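Local coordinates for adenylate isopentenyltransferase (PDB 3A8T), which transfers an isopentenyl group from dimethylallyl diphosphate to ATP, ADP or AMP in the biosynthesis of cytokinins, at residues V95-H98 / L99-E102; K185-T188 / D189-K193; K193-D196 / D197-L201; K331-S334 / R335-E339. One frame throughout, in Å; residues are numbered along the deposited sequence.

Contact 1 of 4, residues V95-H98 / L99-E102; sequences VPHH and LLGE
H98 meets L100 and E102 through its backbone, but its imidazole is held from outside the turn. Its NE2 makes a hydrogen bond with E67 OE1. Its backbone pairs with V68 and N70. This places the contact at the C-terminal end of strand 97-98, an outermost strand of the parallel sheet of a P-loop, Rossmann-like fold. The chain then turns off the sheet into a loop. L99 makes the turn with positive phi (61°). This brings its CB to 2.9 Å from H98 O, a close approach that goes with the left-handed backbone. L100 N comes to 3.2 Å from H98 O, but the angle is too poor for a hydrogen bond. G101 also has positive phi, and it is backbone-bonded to Q75.

H97 and L100 run alongside each other. The CD2 methyl of L100 sits 4.1 Å from H97 CB and also meets the imidazole, to which it stands obliquely. With chi1 at -180°, L100 sends CG away from its own N, and the branch comes back alongside H97. H97 also packs on V68 and I58. Its side chain is about 6 Å from that of S54, which binds ATP; the side chain of L100 is about 9 Å from the bound nucleotide. L99 faces another neighbour and packs on F115 and L118 of helix 112-128. The E102 carboxylate folds back toward the strand end without bonding there: E102 OE2 stops 4.2 Å from H98 CA.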
ATOM      1  N   VAL A  95      -9.413   9.186  12.153  1.00 19.86           N
ATOM      2  CA  VAL A  95      -9.274   7.788  12.618  1.00 21.92           C
ATOM      3  C   VAL A  95      -7.872   7.513  13.150  1.00 22.32           C
ATOM      4  O   VAL A  95      -6.895   7.960  12.575  1.00 23.97           O
ATOM      5  CB  VAL A  95      -9.573   6.804  11.485  1.00 21.35           C
ATOM      6  CG1 VAL A  95      -9.333   5.392  11.914  1.00 17.86           C
ATOM      7  CG2 VAL A  95     -10.994   7.009  11.041  1.00 22.13           C
ATOM      8  N   PRO A  96      -7.750   6.776  14.262  1.00 24.31           N
ATOM      9  CA  PRO A  96      -6.376   6.506  14.767  1.00 25.97           C
ATOM     10  C   PRO A  96      -5.635   5.436  13.951  1.00 24.84           C
ATOM     11  O   PRO A  96      -6.178   4.399  13.661  1.00 25.91           O
ATOM     12  CB  PRO A  96      -6.620   6.063  16.207  1.00 26.37           C
ATOM     13  CG  PRO A  96      -8.048   6.683  16.531  1.00 25.10           C
ATOM     14  CD  PRO A  96      -8.759   6.377  15.258  1.00 23.76           C
ATOM     15  N   HIS A  97      -4.413   5.699  13.535  1.00 24.23           N
ATOM     16  CA  HIS A  97      -3.672   4.700  12.760  1.00 23.48           C
ATOM     17  C   HIS A  97      -2.458   4.228  13.509  1.00 23.59           C
ATOM     18  O   HIS A  97      -1.863   5.005  14.244  1.00 25.41           O
ATOM     19  CB  HIS A  97      -3.200   5.246  11.384  1.00 22.30           C
ATOM     20  CG  HIS A  97      -4.319   5.496  10.434  1.00 21.89           C
ATOM     21  ND1 HIS A  97      -4.373   4.931   9.178  1.00 23.02           N
ATOM     22  CD2 HIS A  97      -5.473   6.188  10.583  1.00 20.91           C
ATOM     23  CE1 HIS A  97      -5.512   5.265   8.596  1.00 19.27           C
ATOM     24  NE2 HIS A  97      -6.197   6.022   9.426  1.00 22.05           N
ATOM     25  N   HIS A  98      -2.094   2.961  13.298  1.00 23.65           N
ATOM     26  CA  HIS A  98      -0.935   2.334  13.912  1.00 23.06           C
ATOM     27  C   HIS A  98      -0.028   1.673  12.864  1.00 24.21           C
ATOM     28  O   HIS A  98      -0.481   1.247  11.820  1.00 23.66           O
ATOM     29  CB  HIS A  98      -1.412   1.296  14.909  1.00 23.79           C
ATOM     30  CG  HIS A  98      -2.476   1.807  15.826  1.00 25.35           C
ATOM     31  ND1 HIS A  98      -2.197   2.384  17.049  1.00 24.40           N
ATOM     32  CD2 HIS A  98      -3.821   1.853  15.687  1.00 24.28           C
ATOM     33  CE1 HIS A  98      -3.323   2.757  17.623  1.00 25.20           C
ATOM     34  NE2 HIS A  98      -4.324   2.445  16.818  1.00 25.07           N
ATOM     35  N   LEU A  99       1.259   1.593  13.165  1.00 25.51           N
ATOM     36  CA  LEU A  99       2.220   0.976  12.282  1.00 26.02           C
ATOM     37  C   LEU A  99       2.245   1.718  10.958  1.00 25.55           C
ATOM     38  O   LEU A  99       2.477   1.138   9.894  1.00 26.35           O
ATOM     39  CB  LEU A  99       1.868  -0.496  12.075  1.00 27.72           C
ATOM     40  CG  LEU A  99       1.998  -1.565  13.171  1.00 30.27           C
ATOM     41  CD1 LEU A  99       3.052  -2.503  12.763  1.00 29.78           C
ATOM     42  CD2 LEU A  99       2.311  -0.988  14.525  1.00 31.13           C
ATOM     43  N   LEU A 100       2.007   3.018  11.021  1.00 25.81           N
ATOM     44  CA  LEU A 100       2.014   3.833   9.807  1.00 26.15           C
ATOM     45  C   LEU A 100       2.991   4.971   9.910  1.00 27.15           C
ATOM     46  O   LEU A 100       2.755   5.961  10.596  1.00 28.40           O
ATOM     47  CB  LEU A 100       0.615   4.368   9.486  1.00 23.09           C
ATOM     48  CG  LEU A 100       0.504   5.245   8.219  1.00 24.06           C
ATOM     49  CD1 LEU A 100       1.027   4.537   7.003  1.00 19.97           C
ATOM     50  CD2 LEU A 100      -0.969   5.654   8.000  1.00 21.38           C
ATOM     51  N   GLY A 101       4.116   4.789   9.249  1.00 28.87           N
ATOM     52  CA  GLY A 101       5.154   5.810   9.194  1.00 30.42           C
ATOM     53  C   GLY A 101       5.833   6.092  10.503  1.00 32.56           C
ATOM     54  O   GLY A 101       6.191   7.244  10.763  1.00 34.57           O
ATOM     55  N   GLU A 102       6.043   5.071  11.320  1.00 31.81           N
ATOM     56  CA  GLU A 102       6.676   5.320  12.585  1.00 33.75           C
ATOM     57  C   GLU A 102       7.974   4.568  12.783  1.00 33.67           C
ATOM     58  O   GLU A 102       8.601   4.728  13.814  1.00 34.18           O
ATOM     59  CB  GLU A 102       5.730   4.977  13.737  1.00 37.19           C
ATOM     60  CG  GLU A 102       4.417   5.751  13.764  1.00 41.23           C
ATOM     61  CD  GLU A 102       3.536   5.340  14.929  1.00 43.65           C
ATOM     62  OE1 GLU A 102       3.910   5.660  16.081  1.00 46.25           O
ATOM     63  OE2 GLU A 102       2.483   4.698  14.701  1.00 43.73           O
TER

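Contact 2 of 4, residues K185-T188 / D189-K193; sequences KVLT and DYLAK
K185 starts its side chain with CG anti to the backbone N (chi1 -163°). It then bends at chi2 (43°) and again at chi4, which brings the ammonium group round toward the next turn. D189, one turn on, has CG anti to its carbonyl carbon and holds its carboxylate in the path of that curl. The result is an i to i+4 salt bridge. K185 NZ meets D189 OD1 at 2.8 Å, on the syn side and 20° out of the carboxylate plane. A second, weak bond runs from K185 NZ to D189 OD2 at 3.0 Å. On the flank of the carboxylate, T188 CG2 lies 3.6 Å from D189 OD2. The same turn is closed by D189 N, which gives an almost straight hydrogen bond of 3.0 Å to K185 O. Without the carboxylate, as with an alanine at D189, the K185 ammonium would probably lose its mate and its chain be freer to turn.

L187 and L191 make the apolar counterpart. L187 CG is 3.4 Å from L191 CD2. The L191 side chain is off any standard rotamer, so it is strained or uncertainly placed, and the short distance is doubtful. L191 N gives a short bond of 2.7 Å to L187 O. Both leucines pack on A279 of helix 257-289. Y190 meets F305 edge-to-face, and V186 rests on helix 302-309. L187 also touches A48 and T51, two ATP-binding residues. The stretch is thus an amphipathic helix of a P-loop fold, its apolar side packed on helices 257-289 and 302-309, with L187 reaching the P-loop.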
ATOM      1  N   LYS A 185      -6.890  -4.978 -15.967  1.00 31.03           N
ATOM      2  CA  LYS A 185      -6.776  -3.853 -16.890  1.00 29.98           C
ATOM      3  C   LYS A 185      -7.154  -2.513 -16.267  1.00 27.62           C
ATOM      4  O   LYS A 185      -6.453  -1.546 -16.422  1.00 27.97           O
ATOM      5  CB  LYS A 185      -7.614  -4.071 -18.150  1.00 29.34           C
ATOM      6  CG  LYS A 185      -7.201  -3.134 -19.261  1.00 32.42           C
ATOM      7  CD  LYS A 185      -5.652  -3.071 -19.335  1.00 33.36           C
ATOM      8  CE  LYS A 185      -5.114  -2.252 -20.510  1.00 35.46           C
ATOM      9  NZ  LYS A 185      -5.692  -0.882 -20.628  1.00 36.05           N
ATOM     10  N   VAL A 186      -8.282  -2.443 -15.580  1.00 27.91           N
ATOM     11  CA  VAL A 186      -8.657  -1.186 -14.956  1.00 25.26           C
ATOM     12  C   VAL A 186      -7.631  -0.791 -13.886  1.00 24.52           C
ATOM     13  O   VAL A 186      -7.231   0.365 -13.799  1.00 24.51           O
ATOM     14  CB  VAL A 186     -10.065  -1.299 -14.350  1.00 25.34           C
ATOM     15  CG1 VAL A 186     -10.439  -0.005 -13.579  1.00 21.73           C
ATOM     16  CG2 VAL A 186     -11.047  -1.551 -15.484  1.00 24.22           C
ATOM     17  N   LEU A 187      -7.177  -1.777 -13.116  1.00 22.69           N
ATOM     18  CA  LEU A 187      -6.229  -1.559 -12.047  1.00 20.64           C
ATOM     19  C   LEU A 187      -4.943  -1.033 -12.634  1.00 22.79           C
ATOM     20  O   LEU A 187      -4.421  -0.018 -12.217  1.00 24.88           O
ATOM     21  CB  LEU A 187      -6.011  -2.847 -11.285  1.00 16.67           C
ATOM     22  CG  LEU A 187      -5.107  -2.720 -10.050  1.00 16.16           C
ATOM     23  CD1 LEU A 187      -5.641  -1.649  -9.117  1.00 10.55           C
ATOM     24  CD2 LEU A 187      -4.968  -4.092  -9.379  1.00 12.06           C
ATOM     25  N   THR A 188      -4.452  -1.745 -13.626  1.00 25.19           N
ATOM     26  CA  THR A 188      -3.262  -1.398 -14.382  1.00 25.29           C
ATOM     27  C   THR A 188      -3.319   0.075 -14.816  1.00 25.63           C
ATOM     28  O   THR A 188      -2.427   0.871 -14.519  1.00 27.64           O
ATOM     29  CB  THR A 188      -3.216  -2.350 -15.602  1.00 27.00           C
ATOM     30  OG1 THR A 188      -2.556  -3.555 -15.215  1.00 28.03           O
ATOM     31  CG2 THR A 188      -2.530  -1.738 -16.767  1.00 28.99           C
ATOM     32  N   ASP A 189      -4.368   0.430 -15.534  1.00 23.98           N
ATOM     33  CA  ASP A 189      -4.569   1.788 -15.972  1.00 24.60           C
ATOM     34  C   ASP A 189      -4.678   2.783 -14.814  1.00 22.76           C
ATOM     35  O   ASP A 189      -4.162   3.904 -14.887  1.00 21.95           O
ATOM     36  CB  ASP A 189      -5.833   1.868 -16.837  1.00 27.27           C
ATOM     37  CG  ASP A 189      -5.633   1.215 -18.204  1.00 33.11           C
ATOM     38  OD1 ASP A 189      -6.603   1.144 -19.002  1.00 35.69           O
ATOM     39  OD2 ASP A 189      -4.482   0.773 -18.491  1.00 35.91           O
ATOM     40  N   TYR A 190      -5.351   2.392 -13.736  1.00 22.54           N
ATOM     41  CA  TYR A 190      -5.460   3.339 -12.626  1.00 21.64           C
ATOM     42  C   TYR A 190      -4.106   3.554 -12.006  1.00 18.96           C
ATOM     43  O   TYR A 190      -3.754   4.659 -11.711  1.00 18.97           O
ATOM     44  CB  TYR A 190      -6.448   2.880 -11.585  1.00 21.96           C
ATOM     45  CG  TYR A 190      -6.459   3.751 -10.398  1.00 25.31           C
ATOM     46  CD1 TYR A 190      -7.111   4.991 -10.404  1.00 26.22           C
ATOM     47  CD2 TYR A 190      -5.788   3.357  -9.239  1.00 25.80           C
ATOM     48  CE1 TYR A 190      -7.078   5.824  -9.272  1.00 25.39           C
ATOM     49  CE2 TYR A 190      -5.775   4.163  -8.115  1.00 26.72           C
ATOM     50  CZ  TYR A 190      -6.404   5.386  -8.133  1.00 26.81           C
ATOM     51  OH  TYR A 190      -6.291   6.172  -6.996  1.00 30.76           O
ATOM     52  N   LEU A 191      -3.355   2.477 -11.866  1.00 18.85           N
ATOM     53  CA  LEU A 191      -2.007   2.489 -11.312  1.00 20.14           C
ATOM     54  C   LEU A 191      -1.003   3.346 -12.099  1.00 20.94           C
ATOM     55  O   LEU A 191      -0.120   3.923 -11.516  1.00 23.29           O
ATOM     56  CB  LEU A 191      -1.493   1.078 -11.224  1.00 20.91           C
ATOM     57  CG  LEU A 191      -1.539   0.259  -9.928  1.00 23.93           C
ATOM     58  CD1 LEU A 191      -2.258   0.934  -8.768  1.00 19.77           C
ATOM     59  CD2 LEU A 191      -2.087  -1.085 -10.285  1.00 22.81           C
ATOM     60  N   ALA A 192      -1.162   3.426 -13.415  1.00 20.99           N
ATOM     61  CA  ALA A 192      -0.316   4.254 -14.255  1.00 20.00           C
ATOM     62  C   ALA A 192      -0.765   5.671 -13.993  1.00 19.71           C
ATOM     63  O   ALA A 192       0.058   6.568 -13.868  1.00 22.59           O
ATOM     64  CB  ALA A 192      -0.512   3.923 -15.767  1.00 17.24           C
ATOM     65  N   LYS A 193      -2.066   5.900 -13.955  1.00 20.01           N
ATOM     66  CA  LYS A 193      -2.502   7.247 -13.695  1.00 20.22           C
ATOM     67  C   LYS A 193      -1.981   7.715 -12.317  1.00 21.93           C
ATOM     68  O   LYS A 193      -1.470   8.829 -12.170  1.00 23.76           O
ATOM     69  CB  LYS A 193      -4.008   7.297 -13.745  1.00 24.12           C
ATOM     70  CG  LYS A 193      -4.616   8.543 -13.152  1.00 29.47           C
ATOM     71  CD  LYS A 193      -6.084   8.311 -12.876  1.00 35.78           C
ATOM     72  CE  LYS A 193      -6.795   9.628 -12.528  1.00 40.57           C
ATOM     73  NZ  LYS A 193      -6.098  10.364 -11.379  1.00 42.87           N
TER

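Contact 3 of 4, residues K193-D196 / D197-L201; sequences KRVD and DMLEL
K193 NZ and D197 OD2 form a salt bridge of 2.8 Å on one side of helix 184-201. It joins residues four apart on an amphipathic alpha-helix. The lysine chain runs extended and bends only at chi4 (-54°), which swings NZ in toward the carboxylate. D197 OD1 is farther from K193 NZ, at 3.4 Å. The backbone of the same pair is bonded too, with D197 N to K193 O at 2.9 Å.

R194 and M198 meet on another flank. M198 SD lies 3.4 Å from R194 O. The same SD of M198 is 4.1 Å from R194 CG and stands obliquely to the guanidinium. V195 and L199 are neighbours on the next flank, their branches aligned, with V195 CG1 3.6 Å from L199 CD2.

Outside partners extend these contacts. K272 of helix 257-289 makes a salt bridge with D196 OD1, and V195 packs on I271 and K272. This ties the helix to its long neighbour. M198 rests on I82 and N85. R194 reaches the ATP site: its NH2 is hydrogen-bonded to OG1 of T49, an ATP-binding residue. The R194 side chain is about 4 Å from a bound phosphate ion, probably from the crystallisation liquor, and close to ATP as well. Its positive charge is therefore likely to be felt by the phosphates there. The contact buries another nitrogen of the same guanidinium, R194 NE, which has no partner in the model.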
ATOM      1  N   LYS A 193      -2.066   5.900 -13.955  1.00 20.01           N
ATOM      2  CA  LYS A 193      -2.502   7.247 -13.695  1.00 20.22           C
ATOM      3  C   LYS A 193      -1.981   7.715 -12.317  1.00 21.93           C
ATOM      4  O   LYS A 193      -1.470   8.829 -12.170  1.00 23.76           O
ATOM      5  CB  LYS A 193      -4.008   7.297 -13.745  1.00 24.12           C
ATOM      6  CG  LYS A 193      -4.616   8.543 -13.152  1.00 29.47           C
ATOM      7  CD  LYS A 193      -6.084   8.311 -12.876  1.00 35.78           C
ATOM      8  CE  LYS A 193      -6.795   9.628 -12.528  1.00 40.57           C
ATOM      9  NZ  LYS A 193      -6.098  10.364 -11.379  1.00 42.87           N
ATOM     10  N   ARG A 194      -2.083   6.857 -11.310  1.00 20.42           N
ATOM     11  CA  ARG A 194      -1.639   7.219  -9.992  1.00 19.83           C
ATOM     12  C   ARG A 194      -0.111   7.555  -9.998  1.00 19.08           C
ATOM     13  O   ARG A 194       0.347   8.396  -9.244  1.00 19.39           O
ATOM     14  CB  ARG A 194      -1.974   6.079  -9.042  1.00 19.65           C
ATOM     15  CG  ARG A 194      -1.665   6.391  -7.639  1.00 23.57           C
ATOM     16  CD  ARG A 194      -2.096   5.317  -6.671  1.00 25.73           C
ATOM     17  NE  ARG A 194      -1.169   4.186  -6.671  1.00 28.95           N
ATOM     18  CZ  ARG A 194      -1.094   3.249  -5.723  1.00 27.38           C
ATOM     19  NH1 ARG A 194      -1.908   3.275  -4.661  1.00 27.50           N
ATOM     20  NH2 ARG A 194      -0.155   2.316  -5.828  1.00 27.45           N
ATOM     21  N   VAL A 195       0.669   6.913 -10.854  1.00 18.18           N
ATOM     22  CA  VAL A 195       2.057   7.254 -10.859  1.00 19.55           C
ATOM     23  C   VAL A 195       2.133   8.717 -11.311  1.00 21.27           C
ATOM     24  O   VAL A 195       2.859   9.517 -10.714  1.00 21.85           O
ATOM     25  CB  VAL A 195       2.900   6.320 -11.783  1.00 20.92           C
ATOM     26  CG1 VAL A 195       4.305   6.959 -12.037  1.00 18.15           C
ATOM     27  CG2 VAL A 195       3.089   4.931 -11.123  1.00 16.05           C
ATOM     28  N   ASP A 196       1.356   9.078 -12.337  1.00 22.76           N
ATOM     29  CA  ASP A 196       1.324  10.462 -12.826  1.00 23.90           C
ATOM     30  C   ASP A 196       0.894  11.437 -11.701  1.00 23.94           C
ATOM     31  O   ASP A 196       1.484  12.483 -11.537  1.00 25.81           O
ATOM     32  CB  ASP A 196       0.372  10.571 -14.030  1.00 26.90           C
ATOM     33  CG  ASP A 196       1.023  10.118 -15.367  1.00 29.96           C
ATOM     34  OD1 ASP A 196       2.028   9.381 -15.363  1.00 30.60           O
ATOM     35  OD2 ASP A 196       0.520  10.494 -16.441  1.00 30.97           O
ATOM     36  N   ASP A 197      -0.115  11.102 -10.917  1.00 24.48           N
ATOM     37  CA  ASP A 197      -0.537  11.968  -9.807  1.00 25.00           C
ATOM     38  C   ASP A 197       0.562  12.121  -8.733  1.00 24.19           C
ATOM     39  O   ASP A 197       0.637  13.121  -8.093  1.00 24.28           O
ATOM     40  CB  ASP A 197      -1.792  11.423  -9.100  1.00 25.44           C
ATOM     41  CG  ASP A 197      -3.038  11.317 -10.010  1.00 28.28           C
ATOM     42  OD1 ASP A 197      -2.992  11.682 -11.219  1.00 31.52           O
ATOM     43  OD2 ASP A 197      -4.087  10.836  -9.498  1.00 27.69           O
ATOM     44  N   MET A 198       1.361  11.086  -8.503  1.00 26.67           N
ATOM     45  CA  MET A 198       2.484  11.122  -7.530  1.00 27.41           C
ATOM     46  C   MET A 198       3.578  12.048  -8.053  1.00 26.88           C
ATOM     47  O   MET A 198       4.203  12.763  -7.290  1.00 26.02           O
ATOM     48  CB  MET A 198       3.090   9.721  -7.324  1.00 27.66           C
ATOM     49  CG  MET A 198       2.152   8.814  -6.523  1.00 29.65           C
ATOM     50  SD  MET A 198       2.259   7.069  -6.819  1.00 33.22           S
ATOM     51  CE  MET A 198       3.843   6.710  -6.285  1.00 30.45           C
ATOM     52  N   LEU A 199       3.807  12.030  -9.359  1.00 26.88           N
ATOM     53  CA  LEU A 199       4.835  12.898  -9.929  1.00 28.69           C
ATOM     54  C   LEU A 199       4.310  14.318  -9.853  1.00 28.77           C
ATOM     55  O   LEU A 199       5.049  15.227  -9.523  1.00 30.00           O
ATOM     56  CB  LEU A 199       5.131  12.576 -11.413  1.00 28.63           C
ATOM     57  CG  LEU A 199       6.225  11.662 -11.991  1.00 28.89           C
ATOM     58  CD1 LEU A 199       7.397  11.531 -11.023  1.00 25.23           C
ATOM     59  CD2 LEU A 199       5.618  10.304 -12.353  1.00 28.34           C
ATOM     60  N   GLU A 200       3.037  14.512 -10.162  1.00 30.26           N
ATOM     61  CA  GLU A 200       2.451  15.849 -10.113  1.00 31.38           C
ATOM     62  C   GLU A 200       2.470  16.433  -8.688  1.00 31.85           C
ATOM     63  O   GLU A 200       2.599  17.644  -8.495  1.00 33.15           O
ATOM     64  CB  GLU A 200       1.038  15.808 -10.681  1.00 31.53           C
ATOM     65  CG  GLU A 200       0.397  17.143 -10.841  1.00 35.95           C
ATOM     66  CD  GLU A 200      -0.896  17.093 -11.685  1.00 40.12           C
ATOM     67  OE1 GLU A 200      -1.647  16.077 -11.577  1.00 41.22           O
ATOM     68  OE2 GLU A 200      -1.166  18.091 -12.440  1.00 41.60           O
ATOM     69  N   LEU A 201       2.382  15.565  -7.690  1.00 30.64           N
ATOM     70  CA  LEU A 201       2.405  15.978  -6.291  1.00 29.53           C
ATOM     71  C   LEU A 201       3.830  16.265  -5.829  1.00 28.93           C
ATOM     72  O   LEU A 201       4.026  16.796  -4.791  1.00 29.62           O
ATOM     73  CB  LEU A 201       1.837  14.856  -5.442  1.00 28.83           C
ATOM     74  CG  LEU A 201       0.752  14.960  -4.378  1.00 32.56           C
ATOM     75  CD1 LEU A 201      -0.309  16.053  -4.711  1.00 30.74           C
ATOM     76  CD2 LEU A 201       0.107  13.554  -4.261  1.00 28.35           C
TER

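Contact 4 of 4, residues K331-S334 / R335-E339; sequences KIVS and RFLDE
K331 CB lies over one face of the R335 guanidinium, and the two side chains run the same way. R335 is extended from CG to NE (chi3 -176°), and this carries the flat group back along the helix beside K331. The tips stay apart: K331 CE is 4.0 Å from R335 NH2, and K331 NZ is 4.9 Å from R335 NH2. These like charges probably repel mildly at the surface. The other flat group is the ring of F336. V333 O stands obliquely to it, and K41 makes a cation-pi contact with it. K41 NZ is also hydrogen-bonded to F336 O.

R335 N bonds to K331 O at 3.0 Å, and R335 CG packs on the same oxygen. L337 N bonds to V333 O at 2.8 Å and only weakly to S334 O. D338 N also reaches S334 O weakly, at 3.5 Å. V333 CG1 meets L337 CD1 at 3.9 Å, side by side, and both residues touch F64. Trimming L337 to an alanine is likely to open a gap beside V333 CG1 and take packing from F64.

I332 rests on C176 and L178, F336 on C176 and D174. The arrangement is the final turns of a C-terminal amphipathic helix, 315-338, packed on strand 174-181 of the central parallel sheet.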
ATOM      1  N   LYS A 331     -22.657  -3.989   5.656  1.00 26.17           N
ATOM      2  CA  LYS A 331     -23.473  -5.150   5.961  1.00 27.41           C
ATOM      3  C   LYS A 331     -22.640  -6.338   6.473  1.00 28.55           C
ATOM      4  O   LYS A 331     -22.961  -6.962   7.502  1.00 29.89           O
ATOM      5  CB  LYS A 331     -24.247  -5.595   4.733  1.00 29.79           C
ATOM      6  CG  LYS A 331     -25.259  -4.617   4.258  1.00 33.52           C
ATOM      7  CD  LYS A 331     -25.522  -4.772   2.765  1.00 35.92           C
ATOM      8  CE  LYS A 331     -26.330  -6.025   2.428  1.00 37.86           C
ATOM      9  NZ  LYS A 331     -26.927  -6.017   1.019  1.00 38.66           N
ATOM     10  N   ILE A 332     -21.573  -6.663   5.760  1.00 28.17           N
ATOM     11  CA  ILE A 332     -20.742  -7.774   6.185  1.00 26.63           C
ATOM     12  C   ILE A 332     -20.159  -7.485   7.582  1.00 26.62           C
ATOM     13  O   ILE A 332     -20.243  -8.313   8.450  1.00 25.95           O
ATOM     14  CB  ILE A 332     -19.577  -8.009   5.173  1.00 26.31           C
ATOM     15  CG1 ILE A 332     -20.126  -8.467   3.824  1.00 26.12           C
ATOM     16  CG2 ILE A 332     -18.558  -9.030   5.716  1.00 26.32           C
ATOM     17  CD1 ILE A 332     -19.053  -8.432   2.671  1.00 19.86           C
ATOM     18  N   VAL A 333     -19.595  -6.299   7.802  1.00 27.31           N
ATOM     19  CA  VAL A 333     -18.953  -6.001   9.088  1.00 28.05           C
ATOM     20  C   VAL A 333     -19.971  -6.014  10.193  1.00 28.51           C
ATOM     21  O   VAL A 333     -19.767  -6.567  11.254  1.00 29.84           O
ATOM     22  CB  VAL A 333     -18.255  -4.655   9.037  1.00 26.88           C
ATOM     23  CG1 VAL A 333     -17.890  -4.204  10.420  1.00 24.78           C
ATOM     24  CG2 VAL A 333     -17.073  -4.752   8.157  1.00 26.12           C
ATOM     25  N   SER A 334     -21.084  -5.390   9.904  1.00 30.23           N
ATOM     26  CA  SER A 334     -22.215  -5.355  10.792  1.00 30.46           C
ATOM     27  C   SER A 334     -22.574  -6.775  11.259  1.00 31.58           C
ATOM     28  O   SER A 334     -22.783  -7.015  12.442  1.00 31.24           O
ATOM     29  CB  SER A 334     -23.373  -4.750  10.030  1.00 30.11           C
ATOM     30  OG  SER A 334     -24.237  -4.115  10.915  1.00 34.69           O
ATOM     31  N   ARG A 335     -22.633  -7.736  10.350  1.00 31.98           N
ATOM     32  CA  ARG A 335     -22.978  -9.068  10.808  1.00 32.59           C
ATOM     33  C   ARG A 335     -21.866  -9.771  11.587  1.00 34.01           C
ATOM     34  O   ARG A 335     -22.127 -10.636  12.428  1.00 34.76           O
ATOM     35  CB  ARG A 335     -23.416  -9.897   9.622  1.00 31.92           C
ATOM     36  CG  ARG A 335     -24.656  -9.321   8.981  1.00 34.00           C
ATOM     37  CD  ARG A 335     -24.863  -9.969   7.638  1.00 33.27           C
ATOM     38  NE  ARG A 335     -25.981  -9.416   6.904  1.00 34.03           N
ATOM     39  CZ  ARG A 335     -26.082  -9.519   5.586  1.00 36.02           C
ATOM     40  NH1 ARG A 335     -25.103 -10.145   4.926  1.00 35.96           N
ATOM     41  NH2 ARG A 335     -27.152  -9.019   4.932  1.00 35.23           N
ATOM     42  N   PHE A 336     -20.634  -9.385  11.290  1.00 33.38           N
ATOM     43  CA  PHE A 336     -19.429  -9.914  11.901  1.00 34.54           C
ATOM     44  C   PHE A 336     -19.337  -9.362  13.334  1.00 38.28           C
ATOM     45  O   PHE A 336     -18.828 -10.030  14.244  1.00 38.99           O
ATOM     46  CB  PHE A 336     -18.220  -9.433  11.089  1.00 30.89           C
ATOM     47  CG  PHE A 336     -16.893  -9.651  11.759  1.00 28.99           C
ATOM     48  CD1 PHE A 336     -16.436 -10.939  12.041  1.00 25.82           C
ATOM     49  CD2 PHE A 336     -16.044  -8.567  12.024  1.00 28.10           C
ATOM     50  CE1 PHE A 336     -15.161 -11.167  12.569  1.00 23.12           C
ATOM     51  CE2 PHE A 336     -14.737  -8.779  12.562  1.00 24.47           C
ATOM     52  CZ  PHE A 336     -14.307 -10.085  12.828  1.00 23.68           C
ATOM     53  N   LEU A 337     -19.819  -8.143  13.548  1.00 39.45           N
ATOM     54  CA  LEU A 337     -19.739  -7.591  14.883  1.00 42.59           C
ATOM     55  C   LEU A 337     -20.767  -8.163  15.861  1.00 46.42           C
ATOM     56  O   LEU A 337     -20.603  -8.088  17.092  1.00 45.78           O
ATOM     57  CB  LEU A 337     -19.829  -6.084  14.817  1.00 39.58           C
ATOM     58  CG  LEU A 337     -18.576  -5.536  14.160  1.00 38.60           C
ATOM     59  CD1 LEU A 337     -18.598  -4.027  14.203  1.00 37.70           C
ATOM     60  CD2 LEU A 337     -17.349  -6.080  14.879  1.00 39.11           C
ATOM     61  N   ASP A 338     -21.818  -8.748  15.309  1.00 51.24           N
ATOM     62  CA  ASP A 338     -22.841  -9.357  16.128  1.00 56.89           C
ATOM     63  C   ASP A 338     -22.402 -10.727  16.635  1.00 60.09           C
ATOM     64  O   ASP A 338     -21.989 -10.868  17.798  1.00 61.62           O
ATOM     65  CB  ASP A 338     -24.126  -9.480  15.333  1.00 58.79           C
ATOM     66  CG  ASP A 338     -25.062  -8.353  15.615  1.00 62.29           C
ATOM     67  OD1 ASP A 338     -25.868  -8.470  16.580  1.00 64.16           O
ATOM     68  OD2 ASP A 338     -24.974  -7.336  14.885  1.00 64.31           O
ATOM     69  N   GLU A 339     -22.480 -11.743  15.783  1.00 62.23           N
ATOM     70  CA  GLU A 339     -22.092 -13.063  16.243  1.00 64.89           C
ATOM     71  C   GLU A 339     -20.604 -13.252  16.053  1.00 65.68           C
ATOM     72  O   GLU A 339     -19.867 -13.202  17.068  1.00 65.83           O
ATOM     73  CB  GLU A 339     -22.854 -14.163  15.493  1.00 66.19           C
ATOM     74  CG  GLU A 339     -24.360 -14.244  15.793  1.00 68.49           C
ATOM     75  CD  GLU A 339     -25.189 -13.177  15.068  1.00 69.50           C
ATOM     76  OE1 GLU A 339     -25.163 -11.997  15.484  1.00 69.86           O
ATOM     77  OE2 GLU A 339     -25.862 -13.523  14.071  1.00 69.80           O
ATOM     78  OXT GLU A 339     -20.199 -13.439  14.884  1.00 67.73           O
TER

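Overall arrangement
All four contacts are local, and none closes more than a turn. Contact 1 comes first, where strand 97-98 leaves the edge of the sheet for the loop before helix 112-128. Contacts 2 and 3 follow on helix 184-201, after strand 174-181. They run end to end and share K193, with centres about 12 Å apart. Together they tie this helix to the P-loop region, helix 257-289 and helix 302-309. Contact 4 ends the chain on helix 315-338, against strand 174-181. Its centre is about 37 Å from that of contact 3, on the opposite side of the chain's centre. No contact nests in or crosses another.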